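Local coordinates for ferritin heavy chain (Trichoplusia ni, PDB 1Z6O), which oxidises ferrous iron with dioxygen and takes it up for storage, as the ferroxidase subunit of a secreted ferritin shell of twelve heavy and twelve light chains, at residues G43-F46 / S47-V50; G55-Q58 / L59-A63; E66-E69 / H70-L74; L109-A112 / L113-S117; F180-D183 / K184-G188. All blocks are in the same frame, centred on the assembly; numbering follows the deposited sequence.

Contact 1 of 5, residues G43-F46 / S47-V50; sequences GAHF and SKDV
The backbone tightens where helix 19-47 ends: Ser47 N makes an i to i-3 bond to Ala44 O at 3.2 Å and a weak, bent one to Gly43 O, and Lys48 N bonds His45 O. Both donors of the i-3 bonds stand well above the plane of the carbonyl they use, as in a last turn narrowed toward 3-10 geometry. Ser47 adds its hydroxyl to the same turn. With OG beside its own backbone N (chi1 -67°), the side chain folds back over the preceding turn and OG donates to Gly43 O at 2.8 Å. Gly43 O is thus held by a firm hydroxyl bond and a weak amide bond. Lys48 lies along the carbonyl of His45, with CG 3.4 Å from His45 O. A bend at chi3 brings CE within 3.8 Å of His45 ND1, and the two side chains run obliquely to each other. They do not bond directly. A water lies in the plane of the imidazole, 2.8 Å from His45 ND1, and accepts from Lys48 NZ. CD2 of the same imidazole sits over the centre of one face of the Phe46 ring. Phe46 also meets Phe56, and Ser47 packs on Ala57 and Phe61, all of helix 54-80. Two light chains reach the turn; one bonds Ser47 O through its Arg176. The end of helix 19-47 is thus set against the start of helix 54-80.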
loop_
_atom_site.group_PDB
_atom_site.type_symbol
_atom_site.label_atom_id
_atom_site.label_comp_id
_atom_site.label_asym_id
_atom_site.label_seq_id
_atom_site.Cartn_x
_atom_site.Cartn_y
_atom_site.Cartn_z
ATOM N N GLY M 43 -11.248 43.372 -22.090
ATOM C CA GLY M 43 -10.071 42.642 -21.632
ATOM C C GLY M 43 -8.799 43.342 -22.101
ATOM O O GLY M 43 -7.830 43.489 -21.349
ATOM N N ALA M 44 -8.800 43.781 -23.356
ATOM C CA ALA M 44 -7.640 44.478 -23.922
ATOM C C ALA M 44 -7.351 45.776 -23.156
ATOM O O ALA M 44 -6.197 46.099 -22.874
ATOM C CB ALA M 44 -7.901 44.803 -25.405
ATOM N N HIS M 45 -8.398 46.528 -22.831
ATOM C CA HIS M 45 -8.216 47.789 -22.109
ATOM C C HIS M 45 -7.567 47.588 -20.740
ATOM O O HIS M 45 -6.612 48.282 -20.390
ATOM C CB HIS M 45 -9.566 48.500 -21.920
ATOM C CG HIS M 45 -9.484 49.716 -21.044
ATOM N ND1 HIS M 45 -9.072 50.946 -21.514
ATOM C CD2 HIS M 45 -9.713 49.876 -19.718
ATOM C CE1 HIS M 45 -9.052 51.813 -20.515
ATOM N NE2 HIS M 45 -9.438 51.190 -19.413
ATOM N N PHE M 46 -8.078 46.646 -19.955
ATOM C CA PHE M 46 -7.509 46.445 -18.629
ATOM C C PHE M 46 -6.157 45.749 -18.626
ATOM O O PHE M 46 -5.493 45.688 -17.590
ATOM C CB PHE M 46 -8.526 45.738 -17.714
ATOM C CG PHE M 46 -9.708 46.617 -17.373
ATOM C CD1 PHE M 46 -10.909 46.495 -18.064
ATOM C CD2 PHE M 46 -9.571 47.647 -16.433
ATOM C CE1 PHE M 46 -11.967 47.391 -17.836
ATOM C CE2 PHE M 46 -10.619 48.555 -16.192
ATOM C CZ PHE M 46 -11.817 48.426 -16.894
ATOM N N SER M 47 -5.742 45.248 -19.791
ATOM C CA SER M 47 -4.432 44.612 -19.941
ATOM C C SER M 47 -3.338 45.660 -20.201
ATOM O O SER M 47 -2.153 45.349 -20.095
ATOM C CB SER M 47 -4.433 43.628 -21.123
ATOM O OG SER M 47 -5.275 42.522 -20.857
ATOM N N LYS M 48 -3.717 46.887 -20.558
ATOM C CA LYS M 48 -2.712 47.925 -20.843
ATOM C C LYS M 48 -1.809 48.211 -19.648
ATOM O O LYS M 48 -2.264 48.211 -18.502
ATOM C CB LYS M 48 -3.377 49.237 -21.279
ATOM C CG LYS M 48 -4.167 49.128 -22.578
ATOM C CD LYS M 48 -4.533 50.505 -23.143
ATOM C CE LYS M 48 -5.304 51.346 -22.156
ATOM N NZ LYS M 48 -5.717 52.653 -22.754
ATOM N N ASP M 49 -0.532 48.479 -19.921
ATOM C CA ASP M 49 0.421 48.756 -18.848
ATOM C C ASP M 49 0.018 49.966 -18.005
ATOM O O ASP M 49 0.252 49.988 -16.790
ATOM C CB ASP M 49 1.839 48.959 -19.422
ATOM C CG ASP M 49 1.909 50.077 -20.479
ATOM O OD1 ASP M 49 0.877 50.736 -20.777
ATOM O OD2 ASP M 49 3.015 50.296 -21.023
ATOM N N VAL M 50 -0.591 50.966 -18.636
ATOM C CA VAL M 50 -1.008 52.153 -17.895
ATOM C C VAL M 50 -2.331 51.996 -17.143
ATOM O O VAL M 50 -2.723 52.892 -16.404
ATOM C CB VAL M 50 -1.086 53.400 -18.812
ATOM C CG1 VAL M 50 0.309 53.709 -19.360
ATOM C CG2 VAL M 50 -2.081 53.175 -19.950
HETATM O O HOH W 1 -8.146 51.513 -24.062
#

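Contact 2 of 5, residues G55-Q58 / L59-A63; sequences GFAQ and LFFDA
The Phe56 ring takes Phe60 CE2 at its edge, near its plane, where CE2 lies 3.8 Å from Phe56 CD2. The two phenyls lie side by side and point the same way, one helical turn apart. One face of the Phe60 ring carries Leu59 CD2, set off toward the rim. The flat ends of Gln58 and Asp62 also run alongside each other, amide and carboxylate planes 14° apart. Gln58 CG and Asp62 OD2 are 3.9 Å apart, a loose contact on the exposed side of the helix.

Phe60 CG sits beside its own backbone N (chi1 -64°), which leans the ring back over the turn before, and CD2 comes 3.2 Å from Phe56 O. Phe61 repeats this one residue on, with CD1 3.3 Å from Ala57 O. Each carbonyl still receives its regular i+4 amide, Phe60 N on Phe56 O at 3.0 Å and Phe61 N on Ala57 O at 2.9 Å. Cutting Phe60 back to an alanine would probably open a gap between the Phe56 edge and Leu109 and Ala112 of helix 105-132. Phe61 turns to another side and meets Lys92 of a light chain.

Phe56 and Phe60 lie on the side of helix 54-80 that faces helix 105-132, in the interior of the four-helix bundle of the ferritin fold.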
loop_
_atom_site.group_PDB
_atom_site.type_symbol
_atom_site.label_atom_id
_atom_site.label_comp_id
_atom_site.label_asym_id
_atom_site.label_seq_id
_atom_site.Cartn_x
_atom_site.Cartn_y
_atom_site.Cartn_z
ATOM N N GLY M 55 -6.958 41.487 -12.904
ATOM C CA GLY M 55 -8.154 40.803 -12.432
ATOM C C GLY M 55 -9.321 41.140 -13.350
ATOM O O GLY M 55 -10.067 40.253 -13.779
ATOM N N PHE M 56 -9.494 42.424 -13.650
ATOM C CA PHE M 56 -10.562 42.842 -14.563
ATOM C C PHE M 56 -10.301 42.307 -15.967
ATOM O O PHE M 56 -11.227 41.889 -16.654
ATOM C CB PHE M 56 -10.670 44.370 -14.631
ATOM C CG PHE M 56 -11.448 44.969 -13.493
ATOM C CD1 PHE M 56 -10.798 45.467 -12.370
ATOM C CD2 PHE M 56 -12.838 45.015 -13.541
ATOM C CE1 PHE M 56 -11.530 46.012 -11.301
ATOM C CE2 PHE M 56 -13.578 45.556 -12.481
ATOM C CZ PHE M 56 -12.922 46.055 -11.363
ATOM N N ALA M 57 -9.043 42.325 -16.405
ATOM C CA ALA M 57 -8.732 41.822 -17.744
ATOM C C ALA M 57 -9.174 40.368 -17.878
ATOM O O ALA M 57 -9.832 40.001 -18.850
ATOM C CB ALA M 57 -7.224 41.937 -18.032
ATOM N N GLN M 58 -8.817 39.542 -16.899
ATOM C CA GLN M 58 -9.173 38.125 -16.936
ATOM C C GLN M 58 -10.691 37.938 -16.867
ATOM O O GLN M 58 -11.249 37.064 -17.543
ATOM C CB GLN M 58 -8.506 37.390 -15.766
ATOM C CG GLN M 58 -8.737 35.880 -15.728
ATOM C CD GLN M 58 -8.276 35.261 -14.397
ATOM O OE1 GLN M 58 -8.987 35.313 -13.389
ATOM N NE2 GLN M 58 -7.073 34.696 -14.393
ATOM N N LEU M 59 -11.352 38.737 -16.031
ATOM C CA LEU M 59 -12.808 38.660 -15.899
ATOM C C LEU M 59 -13.465 38.867 -17.265
ATOM O O LEU M 59 -14.365 38.123 -17.657
ATOM C CB LEU M 59 -13.323 39.750 -14.944
ATOM C CG LEU M 59 -14.850 39.846 -14.749
ATOM C CD1 LEU M 59 -15.328 38.646 -13.925
ATOM C CD2 LEU M 59 -15.213 41.152 -14.021
ATOM N N PHE M 60 -13.009 39.877 -17.997
ATOM C CA PHE M 60 -13.620 40.168 -19.286
ATOM C C PHE M 60 -13.184 39.254 -20.425
ATOM O O PHE M 60 -13.973 39.001 -21.330
ATOM C CB PHE M 60 -13.434 41.659 -19.614
ATOM C CG PHE M 60 -14.158 42.569 -18.640
ATOM C CD1 PHE M 60 -15.502 42.349 -18.339
ATOM C CD2 PHE M 60 -13.497 43.623 -18.013
ATOM C CE1 PHE M 60 -16.184 43.165 -17.425
ATOM C CE2 PHE M 60 -14.167 44.448 -17.099
ATOM C CZ PHE M 60 -15.515 44.214 -16.804
ATOM N N PHE M 61 -11.949 38.752 -20.401
ATOM C CA PHE M 61 -11.549 37.792 -21.438
ATOM C C PHE M 61 -12.380 36.516 -21.201
ATOM O O PHE M 61 -12.810 35.872 -22.156
ATOM C CB PHE M 61 -10.050 37.458 -21.357
ATOM C CG PHE M 61 -9.156 38.499 -22.002
ATOM C CD1 PHE M 61 -8.019 38.964 -21.346
ATOM C CD2 PHE M 61 -9.443 38.994 -23.274
ATOM C CE1 PHE M 61 -7.170 39.912 -21.951
ATOM C CE2 PHE M 61 -8.605 39.941 -23.888
ATOM C CZ PHE M 61 -7.462 40.399 -23.220
ATOM N N ASP M 62 -12.597 36.143 -19.935
ATOM C CA ASP M 62 -13.417 34.960 -19.636
ATOM C C ASP M 62 -14.841 35.192 -20.151
ATOM O O ASP M 62 -15.457 34.287 -20.718
ATOM C CB ASP M 62 -13.497 34.672 -18.121
ATOM C CG ASP M 62 -12.195 34.115 -17.549
ATOM O OD1 ASP M 62 -11.299 33.745 -18.333
ATOM O OD2 ASP M 62 -12.072 34.041 -16.307
ATOM N N ALA M 63 -15.368 36.398 -19.940
ATOM C CA ALA M 63 -16.723 36.721 -20.409
ATOM C C ALA M 63 -16.798 36.652 -21.934
ATOM O O ALA M 63 -17.809 36.219 -22.490
ATOM C CB ALA M 63 -17.143 38.122 -19.931
#

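Contact 3 of 5, residues E66-E69 / H70-L74; sequences EERE and HAMKL. With FE (Fe (III) ion), chain B.
Glu67 and His70 converge on one iron(III) ion with their planes turned 90° apart, carboxylate against imidazole. Glu67 OE1 binds the metal at 2.1 Å and His70 ND1 at 2.0 Å. These two ligand atoms are 3.2 Å apart because the ion holds both; they are not hydrogen-bonded to each other. His70 CG lies beside its backbone N, and the ring is turned to put ND1 on the metal. Glu67 curls at chi2 (-54°), which brings its carboxylate back toward the next turn. Its second oxygen, OE2, accepts a 2.7 Å hydrogen bond from a water that is itself an iron ligand. Another water also binds the ion.

Glu66 backs the histidine. Its carbonyl O lies over one face of the imidazole, and its CG is 3.6 Å from His70 NE2. The planes of the Glu66 carboxylate and the ring are 22° apart.

On another side of the helix Met72 crosses Arg68 obliquely. Its SD sits above one face of the guanidinium, toward the rim, 4.0 Å from Arg68 NH2. Arg68 is extended from CG to NE, and its main polar partner is Asp81 of a light chain, in a salt bridge. Glu69 runs alongside Met72, with OE1 3.2 Å from the methyl CE.

Glu32 on helix 19-47 supplies the remaining protein ligand. The pair Glu67 and His70, three residues apart on one helix, is the Glu-X-X-His metal motif of the ferritin ferroxidase centre.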
loop_
_atom_site.group_PDB
_atom_site.type_symbol
_atom_site.label_atom_id
_atom_site.label_comp_id
_atom_site.label_asym_id
_atom_site.label_seq_id
_atom_site.Cartn_x
_atom_site.Cartn_y
_atom_site.Cartn_z
ATOM N N GLU M 66 -17.069 33.076 -22.915
ATOM C CA GLU M 66 -18.383 32.557 -22.548
ATOM C C GLU M 66 -19.441 32.999 -23.579
ATOM O O GLU M 66 -20.319 32.216 -23.943
ATOM C CB GLU M 66 -18.776 33.058 -21.154
ATOM C CG GLU M 66 -20.003 32.381 -20.580
ATOM C CD GLU M 66 -19.723 30.953 -20.112
ATOM O OE1 GLU M 66 -19.249 30.123 -20.924
ATOM O OE2 GLU M 66 -19.980 30.660 -18.923
ATOM N N GLU M 67 -19.379 34.245 -24.044
ATOM C CA GLU M 67 -20.365 34.704 -25.036
ATOM C C GLU M 67 -20.186 33.929 -26.346
ATOM O O GLU M 67 -21.157 33.642 -27.054
ATOM C CB GLU M 67 -20.236 36.211 -25.305
ATOM C CG GLU M 67 -20.629 37.115 -24.116
ATOM C CD GLU M 67 -22.041 36.825 -23.570
ATOM O OE1 GLU M 67 -22.927 36.435 -24.361
ATOM O OE2 GLU M 67 -22.270 37.005 -22.348
ATOM N N ARG M 68 -18.943 33.611 -26.688
ATOM C CA ARG M 68 -18.689 32.824 -27.893
ATOM C C ARG M 68 -19.346 31.450 -27.705
ATOM O O ARG M 68 -19.933 30.903 -28.641
ATOM C CB ARG M 68 -17.177 32.679 -28.118
ATOM C CG ARG M 68 -16.776 31.707 -29.231
ATOM C CD ARG M 68 -15.256 31.831 -29.515
ATOM N NE ARG M 68 -14.780 30.859 -30.505
ATOM C CZ ARG M 68 -14.387 29.622 -30.219
ATOM N NH1 ARG M 68 -13.970 28.815 -31.194
ATOM N NH2 ARG M 68 -14.394 29.195 -28.961
ATOM N N GLU M 69 -19.249 30.886 -26.501
ATOM C CA GLU M 69 -19.889 29.587 -26.241
ATOM C C GLU M 69 -21.422 29.715 -26.360
ATOM O O GLU M 69 -22.084 28.785 -26.813
ATOM C CB GLU M 69 -19.557 29.062 -24.835
ATOM C CG GLU M 69 -18.089 28.678 -24.603
ATOM C CD GLU M 69 -17.608 27.551 -25.519
ATOM O OE1 GLU M 69 -18.385 26.597 -25.759
ATOM O OE2 GLU M 69 -16.448 27.612 -25.988
ATOM N N HIS M 70 -21.988 30.842 -25.929
ATOM C CA HIS M 70 -23.445 31.038 -26.039
ATOM C C HIS M 70 -23.848 31.019 -27.511
ATOM O O HIS M 70 -24.863 30.423 -27.879
ATOM C CB HIS M 70 -23.889 32.384 -25.435
ATOM C CG HIS M 70 -23.756 32.457 -23.946
ATOM N ND1 HIS M 70 -23.963 33.624 -23.236
ATOM C CD2 HIS M 70 -23.422 31.512 -23.033
ATOM C CE1 HIS M 70 -23.756 33.395 -21.951
ATOM N NE2 HIS M 70 -23.427 32.121 -21.801
ATOM N N ALA M 71 -23.072 31.701 -28.350
ATOM C CA ALA M 71 -23.373 31.716 -29.778
ATOM C C ALA M 71 -23.334 30.282 -30.321
ATOM O O ALA M 71 -24.214 29.865 -31.077
ATOM C CB ALA M 71 -22.356 32.579 -30.526
ATOM N N MET M 72 -22.310 29.527 -29.935
ATOM C CA MET M 72 -22.185 28.146 -30.402
ATOM C C MET M 72 -23.360 27.275 -29.952
ATOM O O MET M 72 -23.820 26.414 -30.711
ATOM C CB MET M 72 -20.859 27.529 -29.909
ATOM C CG MET M 72 -19.622 28.138 -30.572
ATOM S SD MET M 72 -18.011 27.636 -29.850
ATOM C CE MET M 72 -18.462 26.135 -28.920
ATOM N N LYS M 73 -23.849 27.480 -28.728
ATOM C CA LYS M 73 -24.984 26.685 -28.251
ATOM C C LYS M 73 -26.247 26.954 -29.072
ATOM O O LYS M 73 -27.017 26.033 -29.344
ATOM C CB LYS M 73 -25.288 26.966 -26.772
ATOM C CG LYS M 73 -24.250 26.407 -25.803
ATOM C CD LYS M 73 -24.596 26.771 -24.355
ATOM C CE LYS M 73 -25.940 26.180 -23.939
ATOM N NZ LYS M 73 -26.316 26.502 -22.531
ATOM N N LEU M 74 -26.473 28.211 -29.450
ATOM C CA LEU M 74 -27.658 28.548 -30.250
ATOM C C LEU M 74 -27.529 27.939 -31.642
ATOM O O LEU M 74 -28.506 27.442 -32.206
ATOM C CB LEU M 74 -27.815 30.070 -30.351
ATOM C CG LEU M 74 -28.110 30.754 -29.003
ATOM C CD1 LEU M 74 -28.061 32.272 -29.189
ATOM C CD2 LEU M 74 -29.494 30.320 -28.476
HETATM FE FE FE B . -24.658 35.409 -23.922
HETATM O O HOH W 2 -24.930 36.669 -22.328
HETATM O O HOH W 3 -26.622 34.831 -23.834
#

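Contact 4 of 5, residues L109-A112 / L113-S117; sequences LEHA and LSMES
Sulfur-aromatic contact joins Met115 to His111. The Met115 sulfur lies over one face of the imidazole, 4.1 Å from the ring centroid and 20° off the normal, displaced toward the rim. The methylene before it comes closer, with Met115 CG 3.6 Å from His111 CD2. With chi1 near -179°, His111 CG swings beside its carbonyl carbon and over the next turn. His111 ND1 is hydrogen-bonded to Trp102 NE1, which probably helps to fix the rotation of the ring.

The main-chain bonds are regular i to i-4. Met115 N meets His111 O at 2.9 Å, and Glu116 N meets Ala112 O at 2.9 Å. Side-chain carbons lie against the same oxygens: Met115 CG is 3.2 Å from His111 O, and Glu116 CG is 3.3 Å from Ala112 O.

The carboxylates find their partners on other helices. Glu110 forms a salt bridge with Lys168. Glu116, an inferred ligand of the second iron, is held at both oxygens, OE2 by Tyr39 and OE1 by Gln153.

The turn belongs to helix 105-132. Met115 packs on Gln38 and Met42 of helix 19-47, Leu109 on Phe56 and Leu59 of helix 54-80, and Ala112 on Leu160 of helix 139-168.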
loop_
_atom_site.group_PDB
_atom_site.type_symbol
_atom_site.label_atom_id
_atom_site.label_comp_id
_atom_site.label_asym_id
_atom_site.label_seq_id
_atom_site.Cartn_x
_atom_site.Cartn_y
_atom_site.Cartn_z
ATOM N N LEU M 109 -17.852 47.633 -15.388
ATOM C CA LEU M 109 -18.843 46.726 -14.794
ATOM C C LEU M 109 -20.265 47.197 -15.112
ATOM O O LEU M 109 -21.150 46.382 -15.392
ATOM C CB LEU M 109 -18.659 46.640 -13.271
ATOM C CG LEU M 109 -17.407 45.886 -12.796
ATOM C CD1 LEU M 109 -17.194 46.128 -11.298
ATOM C CD2 LEU M 109 -17.564 44.382 -13.089
ATOM N N GLU M 110 -20.494 48.510 -15.065
ATOM C CA GLU M 110 -21.827 49.037 -15.366
ATOM C C GLU M 110 -22.164 48.851 -16.837
ATOM O O GLU M 110 -23.318 48.601 -17.194
ATOM C CB GLU M 110 -21.920 50.522 -14.983
ATOM C CG GLU M 110 -21.865 50.738 -13.459
ATOM C CD GLU M 110 -22.107 52.198 -13.059
ATOM O OE1 GLU M 110 -21.865 53.094 -13.889
ATOM O OE2 GLU M 110 -22.518 52.454 -11.911
ATOM N N HIS M 111 -21.163 48.984 -17.698
ATOM C CA HIS M 111 -21.390 48.777 -19.127
ATOM C C HIS M 111 -21.711 47.282 -19.334
ATOM O O HIS M 111 -22.640 46.934 -20.063
ATOM C CB HIS M 111 -20.133 49.163 -19.931
ATOM C CG HIS M 111 -20.293 49.007 -21.415
ATOM N ND1 HIS M 111 -19.240 49.132 -22.294
ATOM C CD2 HIS M 111 -21.381 48.728 -22.172
ATOM C CE1 HIS M 111 -19.671 48.934 -23.528
ATOM N NE2 HIS M 111 -20.965 48.687 -23.483
ATOM N N ALA M 112 -20.950 46.392 -18.692
ATOM C CA ALA M 112 -21.220 44.953 -18.826
ATOM C C ALA M 112 -22.640 44.627 -18.334
ATOM O O ALA M 112 -23.361 43.843 -18.955
ATOM C CB ALA M 112 -20.201 44.135 -18.022
ATOM N N LEU M 113 -23.033 45.217 -17.211
ATOM C CA LEU M 113 -24.375 44.972 -16.669
ATOM C C LEU M 113 -25.442 45.401 -17.687
ATOM O O LEU M 113 -26.428 44.702 -17.906
ATOM C CB LEU M 113 -24.564 45.743 -15.352
ATOM C CG LEU M 113 -25.942 45.684 -14.667
ATOM C CD1 LEU M 113 -26.354 44.223 -14.413
ATOM C CD2 LEU M 113 -25.869 46.464 -13.336
ATOM N N SER M 114 -25.233 46.552 -18.314
ATOM C CA SER M 114 -26.166 47.057 -19.318
ATOM C C SER M 114 -26.194 46.150 -20.563
ATOM O O SER M 114 -27.251 45.919 -21.150
ATOM C CB SER M 114 -25.766 48.493 -19.701
ATOM O OG SER M 114 -26.522 48.940 -20.802
ATOM N N MET M 115 -25.033 45.641 -20.972
ATOM C CA MET M 115 -24.967 44.724 -22.116
ATOM C C MET M 115 -25.748 43.446 -21.775
ATOM O O MET M 115 -26.501 42.928 -22.597
ATOM C CB MET M 115 -23.514 44.306 -22.419
ATOM C CG MET M 115 -22.577 45.410 -22.893
ATOM S SD MET M 115 -20.828 44.818 -22.881
ATOM C CE MET M 115 -21.026 43.262 -23.853
ATOM N N GLU M 116 -25.547 42.919 -20.568
ATOM C CA GLU M 116 -26.241 41.692 -20.165
ATOM C C GLU M 116 -27.748 41.930 -20.095
ATOM O O GLU M 116 -28.540 41.088 -20.506
ATOM C CB GLU M 116 -25.726 41.190 -18.808
ATOM C CG GLU M 116 -24.280 40.671 -18.851
ATOM C CD GLU M 116 -24.058 39.598 -19.927
ATOM O OE1 GLU M 116 -24.985 38.800 -20.187
ATOM O OE2 GLU M 116 -22.949 39.543 -20.509
ATOM N N SER M 117 -28.129 43.087 -19.569
ATOM C CA SER M 117 -29.533 43.468 -19.459
ATOM C C SER M 117 -30.165 43.498 -20.875
ATOM O O SER M 117 -31.305 43.053 -21.077
ATOM C CB SER M 117 -29.614 44.856 -18.766
ATOM O OG SER M 117 -30.950 45.285 -18.661
#

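Contact 5 of 5, residues F180-D183 / K184-G188; sequences FIFD and KKLLG
This is a local cation-pi and salt-bridge contact in the last turns of the short C-terminal helix 175-186. Lys184 NZ stands over one face of the Phe180 ring, 3.9 Å from the centroid and 29° off the normal. The same ammonium donates to Asp183 OD2 at 2.8 Å, on the anti lone pair of that oxygen, and makes a weak bond to Phe180 O. Bends at chi2 (-49°) and chi4 (-64°) fold the lysine back to reach all three. With an alanine at Lys184, Asp183 OD2 would probably lose its adjacent ammonium partner and the Phe180 face its cation.

The helix closes in a Schellman motif. Gly188, at positive phi, returns its N to Lys185 O at 2.9 Å, and a side chain there would press on the preceding carbonyl. Leu187 N bonds Lys184 O, also at 2.9 Å. Before it, Leu186 CD1 comes 4.1 Å from Phe182 CE2, the two side chains passing at a slant.

Asp183 OD1 accepts from Phe56 N, which ties this helix to the start of helix 54-80. Tyr207 of a light chain forms a further cation-pi pair with Lys184, and Lys185 bridges to Asp190 and to Glu206 of another light chain.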
loop_
_atom_site.group_PDB
_atom_site.type_symbol
_atom_site.label_atom_id
_atom_site.label_comp_id
_atom_site.label_asym_id
_atom_site.label_seq_id
_atom_site.Cartn_x
_atom_site.Cartn_y
_atom_site.Cartn_z
ATOM N N PHE M 180 -7.513 48.696 -6.717
ATOM C CA PHE M 180 -6.370 47.787 -6.682
ATOM C C PHE M 180 -6.706 46.516 -5.892
ATOM O O PHE M 180 -6.457 45.398 -6.350
ATOM C CB PHE M 180 -5.157 48.471 -6.034
ATOM C CG PHE M 180 -3.958 47.566 -5.897
ATOM C CD1 PHE M 180 -3.050 47.426 -6.950
ATOM C CD2 PHE M 180 -3.750 46.840 -4.725
ATOM C CE1 PHE M 180 -1.942 46.572 -6.833
ATOM C CE2 PHE M 180 -2.641 45.978 -4.593
ATOM C CZ PHE M 180 -1.737 45.846 -5.651
ATOM N N ILE M 181 -7.265 46.688 -4.696
ATOM C CA ILE M 181 -7.612 45.544 -3.856
ATOM C C ILE M 181 -8.714 44.698 -4.502
ATOM O O ILE M 181 -8.634 43.468 -4.534
ATOM C CB ILE M 181 -8.080 46.022 -2.456
ATOM C CG1 ILE M 181 -6.883 46.621 -1.699
ATOM C CG2 ILE M 181 -8.692 44.847 -1.659
ATOM C CD1 ILE M 181 -7.277 47.342 -0.405
ATOM N N PHE M 182 -9.742 45.364 -5.014
ATOM C CA PHE M 182 -10.862 44.670 -5.654
ATOM C C PHE M 182 -10.356 43.840 -6.842
ATOM O O PHE M 182 -10.772 42.692 -7.048
ATOM C CB PHE M 182 -11.885 45.707 -6.133
ATOM C CG PHE M 182 -13.176 45.109 -6.635
ATOM C CD1 PHE M 182 -14.250 44.909 -5.767
ATOM C CD2 PHE M 182 -13.318 44.760 -7.976
ATOM C CE1 PHE M 182 -15.463 44.365 -6.234
ATOM C CE2 PHE M 182 -14.526 44.214 -8.457
ATOM C CZ PHE M 182 -15.596 44.019 -7.583
ATOM N N ASP M 183 -9.450 44.428 -7.615
ATOM C CA ASP M 183 -8.864 43.766 -8.784
ATOM C C ASP M 183 -8.127 42.491 -8.377
ATOM O O ASP M 183 -8.258 41.457 -9.034
ATOM C CB ASP M 183 -7.883 44.721 -9.489
ATOM C CG ASP M 183 -7.214 44.089 -10.712
ATOM O OD1 ASP M 183 -7.917 43.864 -11.719
ATOM O OD2 ASP M 183 -5.991 43.814 -10.666
ATOM N N LYS M 184 -7.348 42.547 -7.298
ATOM C CA LYS M 184 -6.624 41.350 -6.879
ATOM C C LYS M 184 -7.592 40.298 -6.336
ATOM O O LYS M 184 -7.360 39.098 -6.501
ATOM C CB LYS M 184 -5.537 41.707 -5.852
ATOM C CG LYS M 184 -4.524 42.722 -6.401
ATOM C CD LYS M 184 -4.016 42.307 -7.787
ATOM C CE LYS M 184 -3.242 43.431 -8.484
ATOM N NZ LYS M 184 -4.116 44.613 -8.778
ATOM N N LYS M 185 -8.675 40.737 -5.697
ATOM C CA LYS M 185 -9.682 39.786 -5.205
ATOM C C LYS M 185 -10.289 39.034 -6.405
ATOM O O LYS M 185 -10.654 37.867 -6.286
ATOM C CB LYS M 185 -10.810 40.503 -4.460
ATOM C CG LYS M 185 -10.408 41.154 -3.151
ATOM C CD LYS M 185 -10.304 40.141 -2.054
ATOM C CE LYS M 185 -10.138 40.814 -0.697
ATOM N NZ LYS M 185 -10.203 39.767 0.369
ATOM N N LEU M 186 -10.410 39.691 -7.559
ATOM C CA LEU M 186 -10.951 39.002 -8.738
ATOM C C LEU M 186 -10.023 37.853 -9.129
ATOM O O LEU M 186 -10.460 36.883 -9.737
ATOM C CB LEU M 186 -11.102 39.955 -9.934
ATOM C CG LEU M 186 -12.192 41.032 -9.797
ATOM C CD1 LEU M 186 -12.106 42.006 -10.977
ATOM C CD2 LEU M 186 -13.575 40.371 -9.737
ATOM N N LEU M 187 -8.744 37.970 -8.785
ATOM C CA LEU M 187 -7.772 36.918 -9.090
ATOM C C LEU M 187 -7.673 35.917 -7.941
ATOM O O LEU M 187 -6.869 34.991 -7.996
ATOM C CB LEU M 187 -6.380 37.519 -9.320
ATOM C CG LEU M 187 -6.199 38.429 -10.529
ATOM C CD1 LEU M 187 -4.830 39.091 -10.462
ATOM C CD2 LEU M 187 -6.351 37.612 -11.814
ATOM N N GLY M 188 -8.469 36.112 -6.898
ATOM C CA GLY M 188 -8.420 35.207 -5.761
ATOM C C GLY M 188 -7.254 35.518 -4.834
ATOM O O GLY M 188 -6.835 34.677 -4.042
#

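Contact 3 holds the iron, and contact 4 brings Glu116 beside it: Glu67 OE2 and Glu116 OE2 are 3.2 Å apart, consistent with their inferred sharing of the second iron position. Contact 2 shares helix 54-80 with contact 3, their centres about 17 Å apart. It also meets three other contacts. Phe61 CE1 touches Ser47 OG of contact 1 at 3.4 Å, Phe56 CE2 touches Leu109 CD1 of contact 4 at 3.8 Å, and Phe56 CZ touches Phe182 CD2 of contact 5 at 3.6 Å. Contacts 1 and 5 lie far from the metal site; their centres are about 24 Å and 27 Å from that of contact 3.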